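Local coordinates for protein RAP1B (Serratia marcescens, PDB 4AX2) that probably acts as an immunity protein that protects its producer from a toxic amidase secreted by its own type VI secretion system, at residues Q35-L40 with M71-E76; L46-D51 with L85-K90; R92-H97 with V107-L112; F27-P32 with R134-D139. All coordinates share one frame; numbering follows the deposited sequence.

In the fold
The four contacts are spread over a small helical protein that pairs with a second copy of itself, and every contact also reaches that second subunit. Contact 1 and contact 2 both join helix 33-49 to the chain at or near helix 75-89, one toward each end, with centres about 17 Å apart. Contact 3 adjoins contact 2, with centres about 11 Å apart, and Asn110 bonds to the carbonyl of Lys90 between them. Contact 4 adjoins contact 1 at about 12 Å between centres, where Met31 packs on Glu39 and on Val36. Contacts 3 and 4 lie on opposite sides of the chain's centre, about 31 Å apart between their own centres.

Contact 1 of 4, residues Q35-L40 with M71-E76; sequences QVVKEL and MPFDIE
Met71 lies against Val36, Val37 and Leu40, three residues on one side of helix 33-49. Its CB points toward that helix. Its CG sits between the backbone N and the carbonyl carbon (chi1 51°), and the chain is extended from there. CG comes first to Val36, with Met71 CG 3.9 Å from Val36 CG1. The sulfur is next. Met71 SD lies 3.5 Å from Val37 CG2, and it also touches Val36 CG1 at 3.7 Å. The terminal methyl goes furthest along the helix, where Met71 CE meets Leu40 CD1 at 3.7 Å. The Met71 chain runs past Val36 in the opposite sense but crosses Val37 and Leu40 at about a right angle.

This is apolar packing of a helix against the loop that leads into helix 75-89. Pro72 is the centre of an inverse gamma turn in that loop. Beyond the turn Phe73 also points toward the helix. Val37 CG2 approaches the ring obliquely, 4.1 Å from Phe73 CD1. The same methyl thus touches both Met71 and Phe73. Met67 of helix 55-67 also packs on Val36 and Leu40, and Ile128 lies on Val37.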
# COMPACT_ATOMS: atom_id res chain seq x y z
N GLN A 35 -10.89 -6.14 -3.08
CA GLN A 35 -9.49 -5.80 -2.90
C GLN A 35 -8.94 -4.89 -3.99
O GLN A 35 -8.16 -3.98 -3.70
CB GLN A 35 -8.63 -7.05 -2.76
CG GLN A 35 -7.18 -6.75 -2.38
CD GLN A 35 -7.03 -6.14 -0.99
OE1 GLN A 35 -7.62 -6.62 -0.03
NE2 GLN A 35 -6.23 -5.07 -0.88
N VAL A 36 -9.34 -5.11 -5.24
CA VAL A 36 -8.90 -4.24 -6.34
C VAL A 36 -9.30 -2.80 -6.10
O VAL A 36 -8.53 -1.89 -6.39
CB VAL A 36 -9.44 -4.70 -7.70
CG1 VAL A 36 -8.90 -3.80 -8.81
CG2 VAL A 36 -9.09 -6.17 -7.93
N VAL A 37 -10.50 -2.58 -5.57
CA VAL A 37 -10.96 -1.25 -5.24
C VAL A 37 -10.01 -0.62 -4.21
O VAL A 37 -9.69 0.56 -4.31
CB VAL A 37 -12.39 -1.27 -4.68
CG1 VAL A 37 -12.78 0.12 -4.20
CG2 VAL A 37 -13.38 -1.80 -5.73
N LYS A 38 -9.59 -1.41 -3.23
CA LYS A 38 -8.65 -0.89 -2.19
C LYS A 38 -7.30 -0.53 -2.80
O LYS A 38 -6.70 0.47 -2.41
CB LYS A 38 -8.48 -1.86 -1.03
CG LYS A 38 -9.78 -2.15 -0.30
CD LYS A 38 -9.60 -2.39 1.19
CE LYS A 38 -8.78 -3.63 1.53
NZ LYS A 38 -8.43 -3.76 3.00
N GLU A 39 -6.82 -1.32 -3.77
CA GLU A 39 -5.58 -0.99 -4.47
C GLU A 39 -5.72 0.34 -5.20
O GLU A 39 -4.79 1.15 -5.22
CB GLU A 39 -5.20 -2.06 -5.50
CG GLU A 39 -5.13 -3.48 -4.97
CD GLU A 39 -4.13 -3.67 -3.85
OE1 GLU A 39 -2.92 -3.64 -4.16
OE2 GLU A 39 -4.56 -3.91 -2.71
N LEU A 40 -6.88 0.56 -5.83
CA LEU A 40 -7.12 1.82 -6.52
C LEU A 40 -7.09 2.97 -5.50
O LEU A 40 -6.42 3.99 -5.72
CB LEU A 40 -8.48 1.79 -7.24
CG LEU A 40 -8.92 3.05 -8.00
CD1 LEU A 40 -9.93 2.67 -9.08
CD2 LEU A 40 -9.52 4.10 -7.07
N MET A 71 -11.85 -4.81 -12.92
CA MET A 71 -13.01 -5.02 -12.06
C MET A 71 -14.27 -4.36 -12.61
O MET A 71 -14.19 -3.31 -13.25
CB MET A 71 -12.73 -4.44 -10.66
CG MET A 71 -12.23 -3.00 -10.69
SD MET A 71 -12.29 -2.32 -9.02
CE MET A 71 -11.45 -0.75 -9.31
N PRO A 72 -15.45 -4.94 -12.31
CA PRO A 72 -16.71 -4.34 -12.74
C PRO A 72 -17.11 -3.19 -11.79
O PRO A 72 -18.07 -3.30 -11.02
CB PRO A 72 -17.68 -5.51 -12.71
CG PRO A 72 -17.18 -6.37 -11.61
CD PRO A 72 -15.67 -6.21 -11.61
N PHE A 73 -16.32 -2.13 -11.85
CA PHE A 73 -16.36 -1.00 -10.92
C PHE A 73 -17.48 -0.04 -11.32
O PHE A 73 -17.74 0.17 -12.52
CB PHE A 73 -15.01 -0.29 -11.01
CG PHE A 73 -14.84 0.85 -10.05
CD1 PHE A 73 -14.92 0.65 -8.68
CD2 PHE A 73 -14.53 2.12 -10.52
CE1 PHE A 73 -14.71 1.69 -7.79
CE2 PHE A 73 -14.34 3.18 -9.64
CZ PHE A 73 -14.44 2.97 -8.27
N ASP A 74 -18.11 0.58 -10.34
CA ASP A 74 -19.19 1.53 -10.64
C ASP A 74 -18.55 2.93 -10.76
O ASP A 74 -18.38 3.64 -9.78
CB ASP A 74 -20.27 1.41 -9.55
CG ASP A 74 -20.88 -0.02 -9.46
OD1 ASP A 74 -20.68 -0.84 -10.41
OD2 ASP A 74 -21.55 -0.34 -8.45
N ILE A 75 -18.15 3.29 -11.98
CA ILE A 75 -17.28 4.45 -12.16
C ILE A 75 -18.02 5.76 -11.89
O ILE A 75 -17.49 6.66 -11.22
CB ILE A 75 -16.64 4.47 -13.57
CG1 ILE A 75 -15.50 5.51 -13.63
CG2 ILE A 75 -17.67 4.79 -14.64
CD1 ILE A 75 -14.52 5.43 -12.49
N GLU A 76 -19.27 5.83 -12.37
CA GLU A 76 -20.02 7.09 -12.37
C GLU A 76 -20.23 7.60 -10.95
O GLU A 76 -20.09 8.80 -10.70
CB GLU A 76 -21.37 6.91 -13.09
CG GLU A 76 -22.12 8.22 -13.35
CD GLU A 76 -22.90 8.73 -12.15
OE1 GLU A 76 -23.77 7.98 -11.63
OE2 GLU A 76 -22.65 9.88 -11.72

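Contact 2 of 4, residues L46-D51 with L85-K90. With EDO (1,2-ethanediol), chain G.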
# COMPACT_ATOMS: atom_id res chain seq x y z
N LEU A 46 -1.92 7.88 -2.55
CA LEU A 46 -0.49 8.14 -2.70
C LEU A 46 -0.23 9.22 -3.75
O LEU A 46 0.60 10.08 -3.54
CB LEU A 46 0.25 6.85 -3.03
CG LEU A 46 0.24 5.80 -1.92
CD1 LEU A 46 0.80 4.45 -2.41
CD2 LEU A 46 1.04 6.32 -0.73
N ALA A 47 -0.94 9.16 -4.88
CA ALA A 47 -0.87 10.22 -5.91
C ALA A 47 -1.22 11.60 -5.35
O ALA A 47 -0.56 12.60 -5.68
CB ALA A 47 -1.78 9.89 -7.08
N GLN A 48 -2.24 11.66 -4.50
CA GLN A 48 -2.73 12.95 -3.98
C GLN A 48 -1.86 13.55 -2.90
O GLN A 48 -1.80 14.76 -2.76
CB GLN A 48 -4.19 12.82 -3.50
CG GLN A 48 -5.15 12.57 -4.65
CD GLN A 48 -6.59 12.42 -4.19
OE1 GLN A 48 -6.92 12.72 -3.04
NE2 GLN A 48 -7.47 11.97 -5.11
N VAL A 49 -1.15 12.71 -2.15
CA VAL A 49 -0.29 13.21 -1.07
C VAL A 49 1.14 13.49 -1.48
O VAL A 49 1.96 13.93 -0.66
CB VAL A 49 -0.31 12.29 0.17
CG1 VAL A 49 -1.74 12.14 0.68
CG2 VAL A 49 0.34 10.95 -0.15
N SER A 50 1.46 13.25 -2.75
CA SER A 50 2.78 13.50 -3.28
C SER A 50 2.64 14.68 -4.23
O SER A 50 1.55 15.24 -4.38
CB SER A 50 3.36 12.23 -3.96
OG SER A 50 2.45 11.65 -4.86
N ASP A 51 3.71 15.08 -4.87
CA ASP A 51 3.69 16.33 -5.67
C ASP A 51 2.93 16.07 -6.97
O ASP A 51 3.41 15.27 -7.77
CB ASP A 51 5.13 16.74 -6.03
CG ASP A 51 5.69 17.83 -5.15
OD1 ASP A 51 5.98 17.58 -3.96
OD2 ASP A 51 5.89 18.95 -5.69
N LEU A 85 -13.85 9.59 0.48
CA LEU A 85 -13.24 8.78 1.55
C LEU A 85 -11.73 9.04 1.68
O LEU A 85 -11.24 9.27 2.79
CB LEU A 85 -13.55 7.30 1.35
CG LEU A 85 -13.08 6.39 2.50
CD1 LEU A 85 -13.73 6.81 3.82
CD2 LEU A 85 -13.38 4.95 2.13
N ILE A 86 -11.01 9.11 0.56
CA ILE A 86 -9.59 9.46 0.58
C ILE A 86 -9.41 10.79 1.31
O ILE A 86 -8.53 10.94 2.16
CB ILE A 86 -8.98 9.56 -0.84
CG1 ILE A 86 -8.90 8.17 -1.49
CG2 ILE A 86 -7.61 10.24 -0.79
CD1 ILE A 86 -8.62 8.17 -2.99
N ASP A 87 -10.28 11.76 0.98
CA ASP A 87 -10.18 13.09 1.55
C ASP A 87 -10.36 13.08 3.07
O ASP A 87 -9.82 13.94 3.75
CB ASP A 87 -11.18 14.05 0.89
CG ASP A 87 -10.78 14.41 -0.53
OD1 ASP A 87 -9.60 14.17 -0.89
OD2 ASP A 87 -11.64 14.95 -1.29
N LYS A 88 -11.10 12.11 3.59
CA LYS A 88 -11.30 11.98 5.04
C LYS A 88 -10.07 11.39 5.77
O LYS A 88 -9.98 11.50 7.01
CB LYS A 88 -12.59 11.20 5.33
CG LYS A 88 -13.83 11.95 4.85
CD LYS A 88 -15.13 11.20 5.15
CE LYS A 88 -16.34 11.88 4.53
NZ LYS A 88 -17.54 11.00 4.56
N TYR A 89 -9.12 10.83 5.02
CA TYR A 89 -7.90 10.22 5.59
C TYR A 89 -6.58 10.95 5.30
O TYR A 89 -5.72 11.07 6.18
CB TYR A 89 -7.79 8.76 5.12
CG TYR A 89 -8.73 7.87 5.88
CD1 TYR A 89 -10.08 7.82 5.56
CD2 TYR A 89 -8.28 7.10 6.94
CE1 TYR A 89 -10.96 7.03 6.29
CE2 TYR A 89 -9.16 6.29 7.67
CZ TYR A 89 -10.50 6.27 7.34
OH TYR A 89 -11.39 5.48 8.04
N LYS A 90 -6.44 11.47 4.08
CA LYS A 90 -5.12 11.82 3.55
C LYS A 90 -4.39 12.98 4.22
O LYS A 90 -3.15 13.02 4.19
CB LYS A 90 -5.22 12.10 2.05
CG LYS A 90 -6.02 13.35 1.71
CD LYS A 90 -5.94 13.62 0.21
CE LYS A 90 -6.59 14.95 -0.16
NZ LYS A 90 -6.67 15.21 -1.63
C1 EDO G . -9.58 4.60 10.65
O1 EDO G . -10.91 4.82 10.21
C2 EDO G . -9.30 3.14 10.59
O2 EDO G . -8.18 2.86 11.42
O HOH W 1 -3.96 16.15 -1.57
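Gln48 reaches across from helix 33-49 to Lys90, near the C-terminal end of helix 75-89. Its side chain is extended beyond CG, which carries the amide out to the other segment. Lys90 NZ donates to Gln48 OE1 at 2.9 Å. The ammonium group stands above the carbonyl plane, 40° out of it, and so is not on a lone pair. The two side chains cross at about a right angle. Gln48 OE1 also rests on a methyl, with Ile86 CG2 3.4 Å away. The backbone of Gln48 takes part through a water, which donates to Gln48 O and accepts from Lys90 NZ. A third partner of the amine is in its own segment: Lys90 NZ forms a salt bridge with Asp87 OD1 at 3.2 Å, weak as a hydrogen bond. The amine is thus held by an amide, a water and a carboxylate.

Val49 comes next and adds an apolar touch, with Val49 CG1 3.7 Å from Lys90 CB. Here the two side chains run antiparallel past one another. Ser50 turns back on the last part of helix 33-49, and Ser50 OG donates to Leu46 O at 2.8 Å.

Around this surface contact, helix 107-116 packs on Val49 through Val107 and on Ile86 through Leu114. Helix 55-67 covers Ala47 and Ser50. Phe56 of the second subunit also packs on Val49.

Contact 3 of 4, residues R92-H97 with V107-L112; sequences RINEFH and VTLNCL
Asn94 and Asn110 both carry CG anti to the carbonyl carbon and beside the backbone N (chi1 -77° and -69°). Each side chain starts toward the other segment, and the amides meet from opposite directions. Asn94 ND2 donates to Asn110 OD1 at 2.9 Å. The bond is bent. The donor stands above the carbonyl plane of Asn110, 42° out of it, and the two amide planes are 40° apart. The other end of the Asn110 amide reaches the backbone of the loop: Asn110 ND2 donates to Arg92 O at 3.0 Å, and this bond is straighter.

In this way Asn110 of helix 107-116 ties down the irregular coil 92-97 that follows helix 75-89, with Leu109 beside it. Asn110 is at the middle of the network. Its ND2 also donates to Lys90 O, and its OD1 accepts from Arg113 as well as from Asn94. Arg113 binds Asn94 OD1 too, and Asn94 ND2 has a second acceptor in Gln105 O. Both buried amides thus have partners on oxygen and nitrogen.

Beside the polar pair lies a small apolar contact. Leu109 CD2 meets the Phe96 ring at its edge, near the ring plane, and is 3.8 Å from Phe96 CE1. One face of that ring is covered by Asn94 CB, nearer the rim than the centre. The guanidinium of Arg92 leads away from the helix, and Arg92 NE donates to Ala19 O of the second subunit. One residue along the helix from Asn110, Cys111 forms the disulfide with Cys45 of helix 33-49.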
# COMPACT_ATOMS: atom_id res chain seq x y z
N ARG A 92 -4.93 14.09 7.46
CA ARG A 92 -4.95 14.06 8.90
C ARG A 92 -3.60 14.46 9.46
O ARG A 92 -2.54 14.18 8.88
CB ARG A 92 -5.40 12.71 9.44
CG ARG A 92 -6.82 12.31 9.07
CD ARG A 92 -7.89 13.33 9.46
NE ARG A 92 -8.04 13.46 10.91
CZ ARG A 92 -8.78 12.66 11.69
NH1 ARG A 92 -9.46 11.63 11.17
NH2 ARG A 92 -8.84 12.88 13.00
N ILE A 93 -3.67 15.19 10.56
CA ILE A 93 -2.48 15.59 11.28
C ILE A 93 -2.21 14.48 12.28
O ILE A 93 -3.08 14.13 13.09
CB ILE A 93 -2.68 16.93 12.02
CG1 ILE A 93 -3.11 18.03 11.03
CG2 ILE A 93 -1.38 17.31 12.72
CD1 ILE A 93 -3.76 19.23 11.69
N ASN A 94 -1.03 13.89 12.20
CA ASN A 94 -0.70 12.76 13.07
C ASN A 94 -0.05 13.27 14.34
O ASN A 94 1.03 13.85 14.28
CB ASN A 94 0.22 11.78 12.34
CG ASN A 94 -0.54 10.91 11.33
OD1 ASN A 94 -1.46 10.18 11.71
ND2 ASN A 94 -0.16 11.00 10.05
N GLU A 95 -0.72 13.04 15.47
CA GLU A 95 -0.21 13.45 16.78
C GLU A 95 0.71 12.37 17.31
O GLU A 95 0.32 11.56 18.16
CB GLU A 95 -1.37 13.69 17.76
CG GLU A 95 -2.45 14.64 17.27
CD GLU A 95 -2.06 16.10 17.37
OE1 GLU A 95 -1.00 16.49 16.83
OE2 GLU A 95 -2.83 16.87 17.98
N PHE A 96 1.93 12.33 16.77
CA PHE A 96 2.89 11.29 17.12
C PHE A 96 3.35 11.45 18.57
O PHE A 96 3.51 12.58 19.04
CB PHE A 96 4.10 11.32 16.18
CG PHE A 96 3.80 10.87 14.77
CD1 PHE A 96 3.37 9.57 14.52
CD2 PHE A 96 3.98 11.73 13.69
CE1 PHE A 96 3.10 9.14 13.23
CE2 PHE A 96 3.71 11.30 12.39
CZ PHE A 96 3.28 10.00 12.17
N HIS A 97 3.56 10.33 19.25
CA HIS A 97 3.90 10.31 20.67
C HIS A 97 5.39 10.36 20.84
O HIS A 97 6.14 9.93 19.96
CB HIS A 97 3.36 9.04 21.34
CG HIS A 97 1.86 8.85 21.19
ND1 HIS A 97 1.21 9.10 20.04
CD2 HIS A 97 0.90 8.40 22.09
CE1 HIS A 97 -0.09 8.84 20.19
NE2 HIS A 97 -0.29 8.40 21.45
N VAL A 107 1.90 11.45 5.77
CA VAL A 107 0.90 11.26 4.71
C VAL A 107 0.88 9.80 4.20
O VAL A 107 -0.15 9.28 3.84
CB VAL A 107 1.06 12.28 3.55
CG1 VAL A 107 0.93 13.70 4.07
CG2 VAL A 107 2.38 12.10 2.79
N THR A 108 2.04 9.13 4.18
CA THR A 108 2.11 7.73 3.76
C THR A 108 1.32 6.87 4.75
O THR A 108 0.52 6.00 4.36
CB THR A 108 3.57 7.23 3.69
OG1 THR A 108 4.33 8.09 2.83
CG2 THR A 108 3.65 5.77 3.16
N LEU A 109 1.53 7.14 6.03
CA LEU A 109 0.77 6.49 7.10
C LEU A 109 -0.74 6.73 6.96
O LEU A 109 -1.53 5.81 7.16
CB LEU A 109 1.27 6.97 8.46
CG LEU A 109 0.80 6.16 9.65
CD1 LEU A 109 1.50 4.81 9.67
CD2 LEU A 109 1.10 6.94 10.93
N ASN A 110 -1.13 7.95 6.61
CA ASN A 110 -2.56 8.26 6.38
C ASN A 110 -3.18 7.39 5.29
O ASN A 110 -4.30 6.87 5.43
CB ASN A 110 -2.74 9.74 6.03
CG ASN A 110 -2.46 10.69 7.19
OD1 ASN A 110 -2.45 10.30 8.36
ND2 ASN A 110 -2.25 11.97 6.86
N CYS A 111 -2.46 7.24 4.17
CA CYS A 111 -2.90 6.37 3.09
C CYS A 111 -2.99 4.88 3.50
O CYS A 111 -3.95 4.17 3.13
CB CYS A 111 -2.02 6.60 1.85
SG CYS A 111 -2.23 8.27 1.13
N LEU A 112 -2.02 4.41 4.28
CA LEU A 112 -2.08 3.05 4.81
C LEU A 112 -3.28 2.88 5.77
O LEU A 112 -3.96 1.85 5.75
CB LEU A 112 -0.77 2.68 5.49
CG LEU A 112 0.46 2.63 4.59
CD1 LEU A 112 1.69 2.35 5.46
CD2 LEU A 112 0.30 1.52 3.54

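Contact 4 of 4, residues F27-P32 with R134-D139; sequences FIKQMP and RTWNQD. With EDO (1,2-ethanediol), chain D.
A capping box begins helix 136-140, and the turn at 28-31 packs against this helix start. The box is formed by Thr135 and Gln138: Gln138 N donates to Thr135 OG1 at 3.0 Å, and Thr135 N donates to Gln138 OE1. Across the contact, Asn137 N in the first turn donates to Lys29 O at 3.0 Å. A water joins the two backbones as well, accepting from Trp136 N and donating to Ile28 O and Met31 O. Two CA-H...O contacts follow, Thr135 CA to Met31 O and Pro32 CA to Arg134 O. The touching parts, 29-32 and 134-137, run in nearly opposite directions, 168° apart.

Lys29 carries most of the side-chain contact. Its extended chain lies alongside Trp136 and points the same way. Lys29 CD is 3.6 Å from Trp136 CE3. Lys29 CE stands over one face of the six-membered ring, closer to its rim than to its middle, in a CH-pi contact. Lys29 NZ is 4.3 Å from the centroid of that ring, an off-centre cation-pi contact. At the base of the chain, Lys29 CB meets Asn137 OD1 at 3.4 Å. The methyl Thr135 CG2 touches Met31 O at 3.4 Å.

Within segment 134-139, Arg134 NE and Arg134 NH2 grip Asp139 OD1 side-on, in a salt bridge. Asp139 OD2 bonds to Tyr33 of helix 33-49. Trp136 meets Trp70 edge-to-face, and Trp70 also lies on Lys29. Met31, which points away from segment 134-139, packs on Val36 of helix 33-49 and on His116 of the second subunit.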
# COMPACT_ATOMS: atom_id res chain seq x y z
N PHE A 27 -1.14 -10.28 -10.73
CA PHE A 27 -1.47 -10.32 -9.31
C PHE A 27 -2.80 -9.63 -8.96
O PHE A 27 -3.43 -9.97 -7.96
CB PHE A 27 -0.30 -9.77 -8.46
CG PHE A 27 -0.20 -8.28 -8.42
CD1 PHE A 27 0.36 -7.57 -9.48
CD2 PHE A 27 -0.61 -7.58 -7.30
CE1 PHE A 27 0.47 -6.18 -9.42
CE2 PHE A 27 -0.51 -6.20 -7.25
CZ PHE A 27 0.04 -5.50 -8.30
N ILE A 28 -3.23 -8.67 -9.78
CA ILE A 28 -4.52 -7.98 -9.60
C ILE A 28 -5.69 -8.87 -10.06
O ILE A 28 -6.77 -8.92 -9.43
CB ILE A 28 -4.53 -6.66 -10.43
CG1 ILE A 28 -3.45 -5.68 -9.97
CG2 ILE A 28 -5.88 -5.93 -10.34
CD1 ILE A 28 -3.63 -5.26 -8.53
N LYS A 29 -5.45 -9.59 -11.15
CA LYS A 29 -6.47 -10.46 -11.76
C LYS A 29 -6.86 -11.64 -10.87
O LYS A 29 -7.93 -12.20 -11.05
CB LYS A 29 -5.96 -10.97 -13.10
CG LYS A 29 -5.84 -9.87 -14.13
CD LYS A 29 -5.30 -10.38 -15.44
CE LYS A 29 -5.57 -9.39 -16.55
NZ LYS A 29 -4.94 -9.81 -17.84
N GLN A 30 -5.99 -11.99 -9.92
CA GLN A 30 -6.27 -13.04 -8.94
C GLN A 30 -6.97 -12.53 -7.66
O GLN A 30 -7.38 -13.34 -6.81
CB GLN A 30 -5.01 -13.85 -8.63
CG GLN A 30 -3.90 -13.09 -7.94
CD GLN A 30 -2.69 -13.96 -7.68
OE1 GLN A 30 -2.30 -14.18 -6.52
NE2 GLN A 30 -2.09 -14.48 -8.75
N MET A 31 -7.12 -11.21 -7.51
CA MET A 31 -7.70 -10.64 -6.29
C MET A 31 -9.21 -10.66 -6.32
O MET A 31 -9.79 -10.40 -7.35
CB MET A 31 -7.33 -9.17 -6.13
CG MET A 31 -5.93 -8.92 -5.67
SD MET A 31 -5.59 -7.16 -5.72
CE MET A 31 -3.88 -7.30 -5.16
N PRO A 32 -9.85 -10.84 -5.15
CA PRO A 32 -11.27 -10.51 -5.15
C PRO A 32 -11.46 -9.05 -5.50
O PRO A 32 -10.65 -8.20 -5.09
CB PRO A 32 -11.68 -10.78 -3.70
CG PRO A 32 -10.44 -10.63 -2.92
CD PRO A 32 -9.34 -11.15 -3.80
N ARG A 134 -15.69 -12.30 -6.26
CA ARG A 134 -15.18 -12.94 -7.48
C ARG A 134 -13.93 -12.20 -7.94
O ARG A 134 -13.64 -11.09 -7.47
CB ARG A 134 -16.26 -12.99 -8.56
CG ARG A 134 -17.32 -14.03 -8.21
CD ARG A 134 -18.44 -14.12 -9.22
NE ARG A 134 -18.01 -14.60 -10.52
CZ ARG A 134 -17.93 -15.87 -10.89
NH1 ARG A 134 -18.24 -16.86 -10.06
NH2 ARG A 134 -17.52 -16.16 -12.12
N THR A 135 -13.17 -12.84 -8.83
CA THR A 135 -11.94 -12.28 -9.36
C THR A 135 -12.03 -12.08 -10.86
O THR A 135 -12.88 -12.69 -11.52
CB THR A 135 -10.75 -13.20 -9.06
OG1 THR A 135 -10.80 -14.35 -9.93
CG2 THR A 135 -10.74 -13.65 -7.60
N TRP A 136 -11.15 -11.25 -11.40
CA TRP A 136 -11.12 -11.05 -12.84
C TRP A 136 -10.88 -12.35 -13.57
O TRP A 136 -11.51 -12.64 -14.59
CB TRP A 136 -10.06 -10.02 -13.24
CG TRP A 136 -10.17 -9.63 -14.68
CD1 TRP A 136 -10.91 -8.59 -15.23
CD2 TRP A 136 -9.54 -10.30 -15.81
NE1 TRP A 136 -10.75 -8.57 -16.60
CE2 TRP A 136 -9.95 -9.57 -17.00
CE3 TRP A 136 -8.70 -11.38 -15.95
CZ2 TRP A 136 -9.53 -9.94 -18.27
CZ3 TRP A 136 -8.28 -11.75 -17.22
CH2 TRP A 136 -8.68 -11.04 -18.35
N ASN A 137 -9.95 -13.17 -13.07
CA ASN A 137 -9.67 -14.46 -13.69
C ASN A 137 -10.88 -15.38 -13.74
O ASN A 137 -11.15 -16.02 -14.76
CB ASN A 137 -8.52 -15.16 -12.97
CG ASN A 137 -7.18 -14.59 -13.36
OD1 ASN A 137 -7.07 -13.90 -14.37
ND2 ASN A 137 -6.15 -14.89 -12.58
N GLN A 138 -11.60 -15.42 -12.62
CA GLN A 138 -12.85 -16.18 -12.53
C GLN A 138 -13.85 -15.78 -13.59
O GLN A 138 -14.49 -16.65 -14.19
CB GLN A 138 -13.51 -15.94 -11.19
CG GLN A 138 -13.55 -17.13 -10.32
CD GLN A 138 -14.36 -16.87 -9.09
OE1 GLN A 138 -14.20 -15.84 -8.41
NE2 GLN A 138 -15.25 -17.82 -8.77
N ASP A 139 -14.00 -14.48 -13.79
CA ASP A 139 -14.99 -13.94 -14.69
C ASP A 139 -14.58 -13.92 -16.16
O ASP A 139 -15.45 -13.88 -17.02
CB ASP A 139 -15.37 -12.52 -14.27
CG ASP A 139 -16.41 -12.50 -13.17
OD1 ASP A 139 -17.09 -13.54 -12.96
OD2 ASP A 139 -16.57 -11.42 -12.54
C1 EDO D . -21.67 -15.57 -7.04
O1 EDO D . -22.23 -14.93 -8.21
C2 EDO D . -20.97 -16.86 -7.43
O2 EDO D . -19.60 -16.81 -7.04
O HOH W 2 -9.58 -9.40 -9.93